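Local coordinates for iota-carrageenase (Alteromonas sp., PDB 1H80), which hydrolyses internal beta-1,4 linkages of iota-carrageenan, a sulfated galactan of red algal cell walls, with inversion of anomeric configuration, at residues A[21-26]-A[57-62]; A[44-49]-A[71-76]; A[215-220]-A[249-254]; A[258-263]-A[348-353]. All coordinates share one frame; numbering follows the deposited sequence.

Contact 1: A[21-26]-A[57-62]; sequences NYDLVD and TLLIPN
Tyr22 and Leu58 are paired neighbours on two parallel strands, and Leu58 CD1 packs against the tyrosine backbone and lies near Leu24 N. With CG anti to its backbone N (chi1 175°), Leu58 brings CD1 to 3.6 Å from Tyr22 O and 4.0 Å from Tyr22 CB. The tyrosine ring, by contrast, leads away from this pair. The backbones are joined by Tyr22 N to Thr57 O, Leu59 N to Tyr22 O and Leu24 N to Leu59 O, the last at 2.9 Å. Asp23 and Leu59 project from the other side of the sheet. Asp23 also has CG anti to N (chi1 -180°), which carries OD1 forward to the start of the helix: it takes Asp26 N at 3.0 Å, from above the carboxylate plane, and Val25 N in a weaker bond, making Asp23 the N-cap. Asp23 OD1 also rests 3.6 Å from Pro61 CG. Val25 CG2 presses on Pro61 CG too, at 3.5 Å, a tight contact. Leu24 lies alongside Ile60, CD2 against CG1. Around the pair, helix 39-50 covers Leu58 through Leu42, Ala45 and Ile49, while strand 76-80 continues the parallel pairing beyond strand 56-60.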
loop_
_atom_site.group_PDB
_atom_site.type_symbol
_atom_site.label_atom_id
_atom_site.label_comp_id
_atom_site.label_asym_id
_atom_site.label_seq_id
_atom_site.Cartn_x
_atom_site.Cartn_y
_atom_site.Cartn_z
ATOM N N ASN A 21 -30.411 2.411 12.580
ATOM C CA ASN A 21 -30.013 1.502 11.509
ATOM C C ASN A 21 -30.752 2.059 10.289
ATOM O O ASN A 21 -31.986 2.003 10.225
ATOM C CB ASN A 21 -30.483 0.059 11.764
ATOM C CG ASN A 21 -29.512 -0.753 12.620
ATOM O OD1 ASN A 21 -29.618 -1.981 12.685
ATOM N ND2 ASN A 21 -28.579 -0.081 13.281
ATOM N N TYR A 22 -30.007 2.618 9.341
ATOM C CA TYR A 22 -30.604 3.187 8.135
ATOM C C TYR A 22 -30.187 2.429 6.887
ATOM O O TYR A 22 -29.183 1.719 6.883
ATOM C CB TYR A 22 -30.188 4.649 7.946
ATOM C CG TYR A 22 -30.686 5.621 8.984
ATOM C CD1 TYR A 22 -31.981 5.531 9.499
ATOM C CD2 TYR A 22 -29.882 6.680 9.404
ATOM C CE1 TYR A 22 -32.459 6.480 10.407
ATOM C CE2 TYR A 22 -30.351 7.630 10.303
ATOM C CZ TYR A 22 -31.636 7.526 10.799
ATOM O OH TYR A 22 -32.100 8.479 11.678
ATOM N N ASP A 23 -30.969 2.594 5.825
ATOM C CA ASP A 23 -30.694 1.971 4.539
ATOM C C ASP A 23 -30.449 3.136 3.579
ATOM O O ASP A 23 -31.247 4.068 3.509
ATOM C CB ASP A 23 -31.893 1.132 4.089
ATOM C CG ASP A 23 -31.665 0.448 2.753
ATOM O OD1 ASP A 23 -31.583 1.153 1.725
ATOM O OD2 ASP A 23 -31.569 -0.800 2.733
ATOM N N LEU A 24 -29.335 3.092 2.859
ATOM C CA LEU A 24 -28.974 4.169 1.946
ATOM C C LEU A 24 -30.041 4.489 0.911
ATOM O O LEU A 24 -30.291 5.657 0.602
ATOM C CB LEU A 24 -27.666 3.832 1.228
ATOM C CG LEU A 24 -27.189 4.918 0.262
ATOM C CD1 LEU A 24 -26.885 6.198 1.028
ATOM C CD2 LEU A 24 -25.957 4.426 -0.469
ATOM N N VAL A 25 -30.667 3.452 0.372
ATOM C CA VAL A 25 -31.688 3.645 -0.645
ATOM C C VAL A 25 -33.048 4.025 -0.072
ATOM O O VAL A 25 -33.635 5.037 -0.454
ATOM C CB VAL A 25 -31.850 2.377 -1.508
ATOM C CG1 VAL A 25 -33.024 2.540 -2.466
ATOM C CG2 VAL A 25 -30.569 2.121 -2.290
ATOM N N ASP A 26 -33.542 3.247 0.876
ATOM C CA ASP A 26 -34.885 3.421 1.447
ATOM C C ASP A 26 -34.934 4.701 2.287
ATOM O O ASP A 26 -35.994 5.386 2.279
ATOM C CB ASP A 26 -35.237 2.224 2.331
ATOM N N THR A 57 -25.722 2.252 12.214
ATOM C CA THR A 57 -25.261 1.510 11.058
ATOM C C THR A 57 -25.989 1.956 9.806
ATOM O O THR A 57 -27.174 2.281 9.845
ATOM C CB THR A 57 -25.491 -0.008 11.258
ATOM O OG1 THR A 57 -24.720 -0.459 12.380
ATOM C CG2 THR A 57 -25.074 -0.792 10.016
ATOM N N LEU A 58 -25.259 1.994 8.700
ATOM C CA LEU A 58 -25.843 2.347 7.421
ATOM C C LEU A 58 -25.652 1.147 6.515
ATOM O O LEU A 58 -24.535 0.654 6.351
ATOM C CB LEU A 58 -25.134 3.553 6.802
ATOM C CG LEU A 58 -25.638 3.879 5.394
ATOM C CD1 LEU A 58 -27.094 4.333 5.465
ATOM C CD2 LEU A 58 -24.773 4.965 4.774
ATOM N N LEU A 59 -26.742 0.659 5.941
ATOM C CA LEU A 59 -26.647 -0.467 5.036
ATOM C C LEU A 59 -26.674 0.054 3.611
ATOM O O LEU A 59 -27.539 0.853 3.266
ATOM C CB LEU A 59 -27.826 -1.429 5.221
ATOM C CG LEU A 59 -27.805 -2.652 4.294
ATOM C CD1 LEU A 59 -26.626 -3.554 4.650
ATOM C CD2 LEU A 59 -29.104 -3.421 4.428
ATOM N N ILE A 60 -25.702 -0.366 2.809
ATOM C CA ILE A 60 -25.668 -0.003 1.399
ATOM C C ILE A 60 -26.140 -1.298 0.751
ATOM O O ILE A 60 -25.397 -2.278 0.677
ATOM C CB ILE A 60 -24.252 0.347 0.920
ATOM C CG1 ILE A 60 -23.774 1.614 1.630
ATOM C CG2 ILE A 60 -24.249 0.557 -0.589
ATOM C CD1 ILE A 60 -22.417 2.112 1.160
ATOM N N PRO A 61 -27.399 -1.327 0.293
ATOM C CA PRO A 61 -27.998 -2.501 -0.338
ATOM C C PRO A 61 -27.508 -2.792 -1.740
ATOM O O PRO A 61 -26.959 -1.921 -2.412
ATOM C CB PRO A 61 -29.486 -2.179 -0.299
ATOM C CG PRO A 61 -29.488 -0.715 -0.565
ATOM C CD PRO A 61 -28.343 -0.194 0.292
ATOM N N ASN A 62 -27.720 -4.025 -2.179
ATOM C CA ASN A 62 -27.287 -4.437 -3.502
ATOM C C ASN A 62 -27.679 -3.451 -4.588
ATOM O O ASN A 62 -28.808 -2.964 -4.638
ATOM C CB ASN A 62 -27.827 -5.828 -3.823
ATOM C CG ASN A 62 -27.131 -6.903 -3.026
ATOM O OD1 ASN A 62 -25.934 -6.802 -2.763
ATOM N ND2 ASN A 62 -27.864 -7.942 -2.646
#

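Contact 2: A[44-49]-A[71-76]; sequences RAINAI and QMKSNV
Lys73 reaches across to the helix and touches two successive residues of it, Ile46 and Asn47. Its CB sits 3.8 Å from Ile46 CG2, and CG stays close to the same methyl. From there the chain runs on extended to CE, and the contact passes from Ile46 to the asparagine amide: CD and then CE graze Asn47 OD1, CE at 3.2 Å. A bend at the last torsion (chi4 53°) turns Lys73 NZ onto Asn47 OD1, to which it donates a hydrogen bond of 3.0 Å. The ammonium group arrives tilted 29° from the carbonyl plane. Asn47 OD1 also accepts from Gln43 NE2, one turn earlier in the helix, and this second bond should help fix the amide's rotation.

Beside this bond the packing is mostly apolar. Ile46 sends its two branches different ways: CG2 lies against the backbone at Gln71 O and Lys73 N, while CD1 meets Met72 SD obliquely at 3.5 Å. Ile49 crosses Val76 at about a right angle, CG2 to CG2 at 4.0 Å, and also touches Asn75 O. The second segment makes a type II turn from Lys73 to Val76, rounding the corner between strands 64-71 and 76-80. A helix packed on such a corner near the N-terminal end is consistent with the helical cap of right-handed parallel beta-helices of the pectate lyase-like clan.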
loop_
_atom_site.group_PDB
_atom_site.type_symbol
_atom_site.label_atom_id
_atom_site.label_comp_id
_atom_site.label_asym_id
_atom_site.label_seq_id
_atom_site.Cartn_x
_atom_site.Cartn_y
_atom_site.Cartn_z
ATOM N N ARG A 44 -25.470 12.533 3.233
ATOM C CA ARG A 44 -26.584 12.864 4.114
ATOM C C ARG A 44 -26.797 11.748 5.133
ATOM O O ARG A 44 -27.091 12.013 6.296
ATOM C CB ARG A 44 -27.870 13.085 3.314
ATOM C CG ARG A 44 -27.912 14.431 2.606
ATOM C CD ARG A 44 -29.268 14.712 1.973
ATOM N NE ARG A 44 -29.510 13.914 0.777
ATOM C CZ ARG A 44 -30.382 12.913 0.705
ATOM N NH1 ARG A 44 -31.107 12.577 1.765
ATOM N NH2 ARG A 44 -30.529 12.250 -0.433
ATOM N N ALA A 45 -26.645 10.503 4.692
ATOM C CA ALA A 45 -26.821 9.356 5.584
ATOM C C ALA A 45 -25.768 9.388 6.681
ATOM O O ALA A 45 -26.074 9.248 7.865
ATOM C CB ALA A 45 -26.716 8.058 4.795
ATOM N N ILE A 46 -24.516 9.565 6.274
ATOM C CA ILE A 46 -23.410 9.630 7.218
ATOM C C ILE A 46 -23.622 10.763 8.219
ATOM O O ILE A 46 -23.473 10.578 9.424
ATOM C CB ILE A 46 -22.079 9.841 6.463
ATOM C CG1 ILE A 46 -21.725 8.563 5.706
ATOM C CG2 ILE A 46 -20.971 10.241 7.425
ATOM C CD1 ILE A 46 -20.608 8.747 4.703
ATOM N N ASN A 47 -23.980 11.940 7.722
ATOM C CA ASN A 47 -24.194 13.078 8.603
ATOM C C ASN A 47 -25.316 12.817 9.603
ATOM O O ASN A 47 -25.187 13.128 10.787
ATOM C CB ASN A 47 -24.517 14.330 7.785
ATOM C CG ASN A 47 -23.345 14.797 6.941
ATOM O OD1 ASN A 47 -22.213 14.349 7.121
ATOM N ND2 ASN A 47 -23.613 15.715 6.018
ATOM N N ALA A 48 -26.412 12.239 9.122
ATOM C CA ALA A 48 -27.557 11.946 9.976
ATOM C C ALA A 48 -27.187 10.969 11.083
ATOM O O ALA A 48 -27.554 11.159 12.241
ATOM C CB ALA A 48 -28.692 11.376 9.145
ATOM N N ILE A 49 -26.445 9.930 10.728
ATOM C CA ILE A 49 -26.051 8.933 11.714
ATOM C C ILE A 49 -25.068 9.499 12.732
ATOM O O ILE A 49 -25.197 9.253 13.931
ATOM C CB ILE A 49 -25.429 7.695 11.028
ATOM C CG1 ILE A 49 -26.487 7.010 10.161
ATOM C CG2 ILE A 49 -24.865 6.734 12.081
ATOM C CD1 ILE A 49 -25.952 5.879 9.317
ATOM N N GLN A 71 -17.103 12.213 2.947
ATOM C CA GLN A 71 -16.451 12.534 4.210
ATOM C C GLN A 71 -17.050 11.681 5.315
ATOM O O GLN A 71 -18.188 11.888 5.720
ATOM C CB GLN A 71 -16.642 14.014 4.548
ATOM C CG GLN A 71 -16.156 14.964 3.465
ATOM C CD GLN A 71 -14.673 14.837 3.197
ATOM O OE1 GLN A 71 -13.848 15.105 4.072
ATOM N NE2 GLN A 71 -14.322 14.425 1.984
ATOM N N MET A 72 -16.281 10.717 5.804
ATOM C CA MET A 72 -16.775 9.859 6.869
ATOM C C MET A 72 -16.815 10.631 8.178
ATOM O O MET A 72 -16.114 11.629 8.346
ATOM C CB MET A 72 -15.884 8.625 6.991
ATOM C CG MET A 72 -15.924 7.743 5.747
ATOM S SD MET A 72 -17.603 7.170 5.369
ATOM C CE MET A 72 -17.416 6.560 3.693
ATOM N N LYS A 73 -17.651 10.171 9.102
ATOM C CA LYS A 73 -17.792 10.827 10.390
ATOM C C LYS A 73 -17.859 9.823 11.529
ATOM O O LYS A 73 -18.088 8.633 11.311
ATOM C CB LYS A 73 -19.044 11.707 10.396
ATOM C CG LYS A 73 -18.906 12.956 9.538
ATOM C CD LYS A 73 -20.115 13.866 9.678
ATOM C CE LYS A 73 -19.842 15.236 9.080
ATOM N NZ LYS A 73 -19.362 15.140 7.679
ATOM N N SER A 74 -17.665 10.324 12.742
ATOM C CA SER A 74 -17.668 9.497 13.938
ATOM C C SER A 74 -18.937 8.703 14.189
ATOM O O SER A 74 -20.048 9.154 13.903
ATOM C CB SER A 74 -17.394 10.358 15.171
ATOM O OG SER A 74 -16.133 10.983 15.082
ATOM N N ASN A 75 -18.736 7.514 14.744
ATOM C CA ASN A 75 -19.805 6.607 15.112
ATOM C C ASN A 75 -20.703 6.160 13.975
ATOM O O ASN A 75 -21.882 5.880 14.174
ATOM C CB ASN A 75 -20.623 7.235 16.240
ATOM C CG ASN A 75 -19.771 7.536 17.456
ATOM O OD1 ASN A 75 -19.109 6.647 17.997
ATOM N ND2 ASN A 75 -19.775 8.791 17.889
ATOM N N VAL A 76 -20.128 6.092 12.781
ATOM C CA VAL A 76 -20.852 5.642 11.606
ATOM C C VAL A 76 -20.270 4.290 11.231
ATOM O O VAL A 76 -19.057 4.137 11.097
ATOM C CB VAL A 76 -20.690 6.618 10.427
ATOM C CG1 VAL A 76 -21.361 6.053 9.191
ATOM C CG2 VAL A 76 -21.311 7.961 10.789
#

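Contact 3: A[215-220]-A[249-254]; sequences LRMETD and VMFGPH
Successive coils of the parallel beta-helix stack here, Leu215 to Met217 paired in register with Val249 to Phe251. Met250 N bonds to Leu215 O, Met217 N to Met250 O, and Gly252 N to Met217 O at 3.0 Å. On the apolar side, Met217 runs alongside Phe251. A bend at its last torsion (chi3 -80°) lays Met217 CE over one face of the Phe251 ring, 3.7 Å from the centroid and offset toward the rim. Met217 CE is also squeezed against Val249 CG1 at 3.4 Å, a tight fit. Glu218 points to the other side, its chain extended so that the carboxylate reaches His254. His254 NE2 donates to OE2 of Glu218 at 2.9 Å, almost straight (178°), with the oxygen in the ring plane and approached on its anti side, somewhat out of the carboxylate plane. Asp220 CB covers one face of the imidazole, 3.3 Å from the His254 ring centroid. Glu218 OE1 is held separately by Arg216 NH1 in a salt bridge of 3.1 Å; that guanidinium is itself tied to Tyr191 O through NH2. With a different partner on each oxygen, the Glu218 carboxylate should be restrained from rotating, and the nearly straight, in-plane bond from NE2 favours this imidazole orientation.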
loop_
_atom_site.group_PDB
_atom_site.type_symbol
_atom_site.label_atom_id
_atom_site.label_comp_id
_atom_site.label_asym_id
_atom_site.label_seq_id
_atom_site.Cartn_x
_atom_site.Cartn_y
_atom_site.Cartn_z
ATOM N N LEU A 215 1.390 -4.411 0.915
ATOM C CA LEU A 215 1.583 -3.595 2.109
ATOM C C LEU A 215 2.868 -2.811 1.909
ATOM O O LEU A 215 3.964 -3.288 2.203
ATOM C CB LEU A 215 1.680 -4.477 3.351
ATOM C CG LEU A 215 1.872 -3.727 4.672
ATOM C CD1 LEU A 215 0.772 -2.674 4.860
ATOM C CD2 LEU A 215 1.855 -4.730 5.811
ATOM N N ARG A 216 2.712 -1.598 1.400
ATOM C CA ARG A 216 3.834 -0.729 1.098
ATOM C C ARG A 216 4.116 0.239 2.237
ATOM O O ARG A 216 3.507 1.303 2.332
ATOM C CB ARG A 216 3.523 0.038 -0.186
ATOM C CG ARG A 216 4.655 0.891 -0.715
ATOM C CD ARG A 216 4.149 1.757 -1.857
ATOM N NE ARG A 216 3.879 0.990 -3.071
ATOM C CZ ARG A 216 4.804 0.701 -3.983
ATOM N NH1 ARG A 216 6.050 1.120 -3.815
ATOM N NH2 ARG A 216 4.486 -0.002 -5.062
ATOM N N MET A 217 5.040 -0.141 3.111
ATOM C CA MET A 217 5.384 0.713 4.231
ATOM C C MET A 217 6.518 1.617 3.793
ATOM O O MET A 217 7.651 1.519 4.265
ATOM C CB MET A 217 5.747 -0.143 5.436
ATOM C CG MET A 217 4.520 -0.897 5.946
ATOM S SD MET A 217 4.843 -2.102 7.211
ATOM C CE MET A 217 5.458 -3.471 6.194
ATOM N N GLU A 218 6.173 2.487 2.853
ATOM C CA GLU A 218 7.094 3.455 2.278
ATOM C C GLU A 218 6.624 4.812 2.782
ATOM O O GLU A 218 5.732 5.443 2.209
ATOM C CB GLU A 218 7.035 3.364 0.750
ATOM C CG GLU A 218 7.922 4.346 0.012
ATOM C CD GLU A 218 8.200 3.911 -1.418
ATOM O OE1 GLU A 218 7.282 3.364 -2.067
ATOM O OE2 GLU A 218 9.338 4.123 -1.893
ATOM N N THR A 219 7.229 5.237 3.883
ATOM C CA THR A 219 6.883 6.485 4.549
ATOM C C THR A 219 7.589 7.689 3.938
ATOM O O THR A 219 8.575 8.176 4.488
ATOM C CB THR A 219 7.236 6.367 6.037
ATOM O OG1 THR A 219 8.625 6.031 6.172
ATOM C CG2 THR A 219 6.421 5.255 6.676
ATOM N N ASP A 220 7.067 8.189 2.820
ATOM C CA ASP A 220 7.714 9.307 2.137
ATOM C C ASP A 220 6.895 10.563 1.856
ATOM O O ASP A 220 7.234 11.329 0.950
ATOM C CB ASP A 220 8.332 8.818 0.822
ATOM C CG ASP A 220 7.296 8.288 -0.156
ATOM O OD1 ASP A 220 6.085 8.416 0.117
ATOM O OD2 ASP A 220 7.698 7.746 -1.208
ATOM N N VAL A 249 5.198 -7.454 0.900
ATOM C CA VAL A 249 5.518 -6.528 1.971
ATOM C C VAL A 249 6.801 -5.787 1.650
ATOM O O VAL A 249 7.797 -6.393 1.266
ATOM C CB VAL A 249 5.703 -7.278 3.298
ATOM C CG1 VAL A 249 6.105 -6.301 4.390
ATOM C CG2 VAL A 249 4.415 -7.998 3.672
ATOM N N MET A 250 6.778 -4.471 1.809
ATOM C CA MET A 250 7.961 -3.676 1.530
ATOM C C MET A 250 8.201 -2.607 2.582
ATOM O O MET A 250 7.264 -1.961 3.053
ATOM C CB MET A 250 7.846 -3.040 0.143
ATOM C CG MET A 250 8.976 -2.090 -0.201
ATOM S SD MET A 250 8.569 -0.397 0.251
ATOM C CE MET A 250 8.324 0.299 -1.388
ATOM N N PHE A 251 9.466 -2.444 2.958
ATOM C CA PHE A 251 9.856 -1.447 3.943
ATOM C C PHE A 251 10.751 -0.445 3.230
ATOM O O PHE A 251 11.752 -0.820 2.620
ATOM C CB PHE A 251 10.640 -2.077 5.096
ATOM C CG PHE A 251 9.856 -3.075 5.893
ATOM C CD1 PHE A 251 9.772 -4.403 5.486
ATOM C CD2 PHE A 251 9.195 -2.685 7.053
ATOM C CE1 PHE A 251 9.044 -5.331 6.220
ATOM C CE2 PHE A 251 8.462 -3.604 7.794
ATOM C CZ PHE A 251 8.386 -4.929 7.379
ATOM N N GLY A 252 10.374 0.827 3.295
ATOM C CA GLY A 252 11.153 1.878 2.666
ATOM C C GLY A 252 10.909 3.116 3.502
ATOM O O GLY A 252 10.007 3.893 3.203
ATOM N N PRO A 253 11.714 3.336 4.550
ATOM C CA PRO A 253 11.547 4.494 5.431
ATOM C C PRO A 253 11.912 5.858 4.871
ATOM O O PRO A 253 11.516 6.881 5.431
ATOM C CB PRO A 253 12.401 4.120 6.632
ATOM C CG PRO A 253 13.565 3.431 5.981
ATOM C CD PRO A 253 12.895 2.542 4.944
ATOM N N HIS A 254 12.647 5.883 3.764
ATOM C CA HIS A 254 13.071 7.148 3.183
ATOM C C HIS A 254 13.788 7.968 4.256
ATOM O O HIS A 254 14.848 7.567 4.726
ATOM C CB HIS A 254 11.871 7.912 2.614
ATOM C CG HIS A 254 11.387 7.374 1.303
ATOM N ND1 HIS A 254 11.529 8.063 0.117
ATOM C CD2 HIS A 254 10.796 6.198 0.985
ATOM C CE1 HIS A 254 11.047 7.334 -0.874
ATOM N NE2 HIS A 254 10.596 6.197 -0.374
#

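Contact 4: A[258-263]-A[348-353]; sequences NGDVQV and FGTVKV
Asp260 OD1 accepts the backbone N-H of Thr350 in a short bond of 2.7 Å. The amide comes from above the carboxylate plane, 43° out of it, and Asp260 OD1 also lies 3.5 Å from Thr350 CB. Asp260 CG stands anti to its own carbonyl carbon (chi1 -53°), which lets the side chain lean over to the neighbouring coil and take an amide there. Just before it, Gly349 N bonds to Gly259 O, also at 2.7 Å, strongly out of the carbonyl plane, as the two chains curve into their strands.

From Val261 onward the pairing is regular and parallel: Val261 N to Thr350 O, Lys352 N to Val261 O, and Val263 N to Lys352 O at 2.9 Å. Val261 and Val351 put their side chains on one side of the sheet, as do Val263 and Val353, CB of Val263 lying 4.1 Å from CG1 of Val353. Gln262 and Lys352 face the other way. At the start of the segments Asn258 and Phe348 run side by side. CB of Asn258 lies over one face of the Phe348 ring, 3.9 Å from its centroid, and the amide follows the same face, the planes 23° apart. Asn258 OD1 is taken by Ile232 N. Val261 CG2 approaches the ring obliquely. Strand 231-243 on one flank and strand 421-429 on the other continue the pairing, so the contact is one step in a parallel face of the beta-helix, with valines of successive coils stacked in line.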
loop_
_atom_site.group_PDB
_atom_site.type_symbol
_atom_site.label_atom_id
_atom_site.label_comp_id
_atom_site.label_asym_id
_atom_site.label_seq_id
_atom_site.Cartn_x
_atom_site.Cartn_y
_atom_site.Cartn_z
ATOM N N ASN A 258 10.851 5.262 11.801
ATOM C CA ASN A 258 9.660 4.510 12.173
ATOM C C ASN A 258 9.925 3.580 13.344
ATOM O O ASN A 258 11.070 3.388 13.754
ATOM C CB ASN A 258 9.175 3.697 10.973
ATOM C CG ASN A 258 8.802 4.570 9.795
ATOM O OD1 ASN A 258 7.748 5.206 9.784
ATOM N ND2 ASN A 258 9.678 4.619 8.798
ATOM N N GLY A 259 8.848 2.997 13.867
ATOM C CA GLY A 259 8.950 2.093 14.992
ATOM C C GLY A 259 8.942 0.617 14.646
ATOM O O GLY A 259 9.451 0.201 13.600
ATOM N N ASP A 260 8.347 -0.176 15.531
ATOM C CA ASP A 260 8.299 -1.619 15.363
ATOM C C ASP A 260 7.189 -2.115 14.455
ATOM O O ASP A 260 6.093 -1.547 14.411
ATOM C CB ASP A 260 8.169 -2.306 16.723
ATOM C CG ASP A 260 9.231 -1.860 17.712
ATOM O OD1 ASP A 260 10.288 -1.359 17.274
ATOM O OD2 ASP A 260 9.008 -2.021 18.932
ATOM N N VAL A 261 7.487 -3.193 13.738
ATOM C CA VAL A 261 6.535 -3.811 12.829
ATOM C C VAL A 261 6.708 -5.317 12.891
ATOM O O VAL A 261 7.829 -5.820 12.871
ATOM C CB VAL A 261 6.772 -3.375 11.357
ATOM C CG1 VAL A 261 5.753 -4.054 10.439
ATOM C CG2 VAL A 261 6.675 -1.865 11.232
ATOM N N GLN A 262 5.598 -6.037 12.991
ATOM C CA GLN A 262 5.655 -7.487 12.999
ATOM C C GLN A 262 4.746 -7.991 11.897
ATOM O O GLN A 262 3.582 -7.597 11.811
ATOM C CB GLN A 262 5.197 -8.073 14.330
ATOM C CG GLN A 262 5.127 -9.592 14.280
ATOM C CD GLN A 262 4.727 -10.202 15.600
ATOM O OE1 GLN A 262 5.524 -10.258 16.536
ATOM N NE2 GLN A 262 3.480 -10.656 15.688
ATOM N N VAL A 263 5.285 -8.860 11.055
ATOM C CA VAL A 263 4.518 -9.422 9.959
ATOM C C VAL A 263 4.596 -10.936 10.025
ATOM O O VAL A 263 5.665 -11.503 10.254
ATOM C CB VAL A 263 5.069 -8.970 8.588
ATOM C CG1 VAL A 263 4.172 -9.486 7.478
ATOM C CG2 VAL A 263 5.159 -7.457 8.530
ATOM N N PHE A 348 13.547 1.734 10.670
ATOM C CA PHE A 348 12.452 1.064 11.346
ATOM C C PHE A 348 13.048 0.526 12.633
ATOM O O PHE A 348 14.264 0.343 12.732
ATOM C CB PHE A 348 11.885 -0.086 10.512
ATOM C CG PHE A 348 10.933 0.356 9.443
ATOM C CD1 PHE A 348 11.393 0.716 8.182
ATOM C CD2 PHE A 348 9.566 0.435 9.708
ATOM C CE1 PHE A 348 10.508 1.149 7.194
ATOM C CE2 PHE A 348 8.672 0.865 8.732
ATOM C CZ PHE A 348 9.143 1.225 7.469
ATOM N N GLY A 349 12.199 0.292 13.624
ATOM C CA GLY A 349 12.678 -0.226 14.890
ATOM C C GLY A 349 12.866 -1.722 14.803
ATOM O O GLY A 349 13.584 -2.219 13.933
ATOM N N THR A 350 12.222 -2.446 15.707
ATOM C CA THR A 350 12.315 -3.894 15.711
ATOM C C THR A 350 11.340 -4.417 14.669
ATOM O O THR A 350 10.130 -4.248 14.806
ATOM C CB THR A 350 11.954 -4.461 17.090
ATOM O OG1 THR A 350 12.878 -3.952 18.061
ATOM C CG2 THR A 350 12.014 -5.985 17.083
ATOM N N VAL A 351 11.878 -5.029 13.619
ATOM C CA VAL A 351 11.057 -5.577 12.551
ATOM C C VAL A 351 11.312 -7.065 12.399
ATOM O O VAL A 351 12.452 -7.495 12.213
ATOM C CB VAL A 351 11.357 -4.901 11.196
ATOM C CG1 VAL A 351 10.545 -5.568 10.091
ATOM C CG2 VAL A 351 11.034 -3.416 11.272
ATOM N N LYS A 352 10.245 -7.849 12.486
ATOM C CA LYS A 352 10.342 -9.290 12.335
ATOM C C LYS A 352 9.247 -9.755 11.396
ATOM O O LYS A 352 8.093 -9.344 11.521
ATOM C CB LYS A 352 10.200 -9.988 13.686
ATOM C CG LYS A 352 11.321 -9.664 14.650
ATOM C CD LYS A 352 11.189 -10.453 15.937
ATOM C CE LYS A 352 12.255 -10.037 16.937
ATOM N NZ LYS A 352 12.135 -10.785 18.219
ATOM N N VAL A 353 9.631 -10.595 10.444
ATOM C CA VAL A 353 8.706 -11.148 9.465
ATOM C C VAL A 353 8.805 -12.666 9.568
ATOM O O VAL A 353 9.855 -13.243 9.278
ATOM C CB VAL A 353 9.086 -10.708 8.038
ATOM C CG1 VAL A 353 8.075 -11.247 7.038
ATOM C CG2 VAL A 353 9.159 -9.186 7.970
#

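The four contacts fall into two pairs along the beta-helix. Contacts 1 and 2 share an end of the molecule, their centres 12 Å apart: Ile49 of contact 2 packs on both Tyr22 and Leu58 of contact 1, Tyr22 CD2 to Ile49 CG1 being 3.5 Å. Contacts 3 and 4, centres 11 Å apart, belong to different sheets of later coils. They meet where Phe251 CZ lies 3.5 Å from Val351 CG1, and Asn258 ND2 probably hydrogen-bonds to Thr219 OG1 at 3.2 Å. Between the pairs, contacts 1 and 3 have centres about 36 Å apart and do not touch. A sodium ion lies about 5 Å from the Pro61 side chain, one calcium ion about 8 Å from that of Val25, and another about 9 Å from that of Val351.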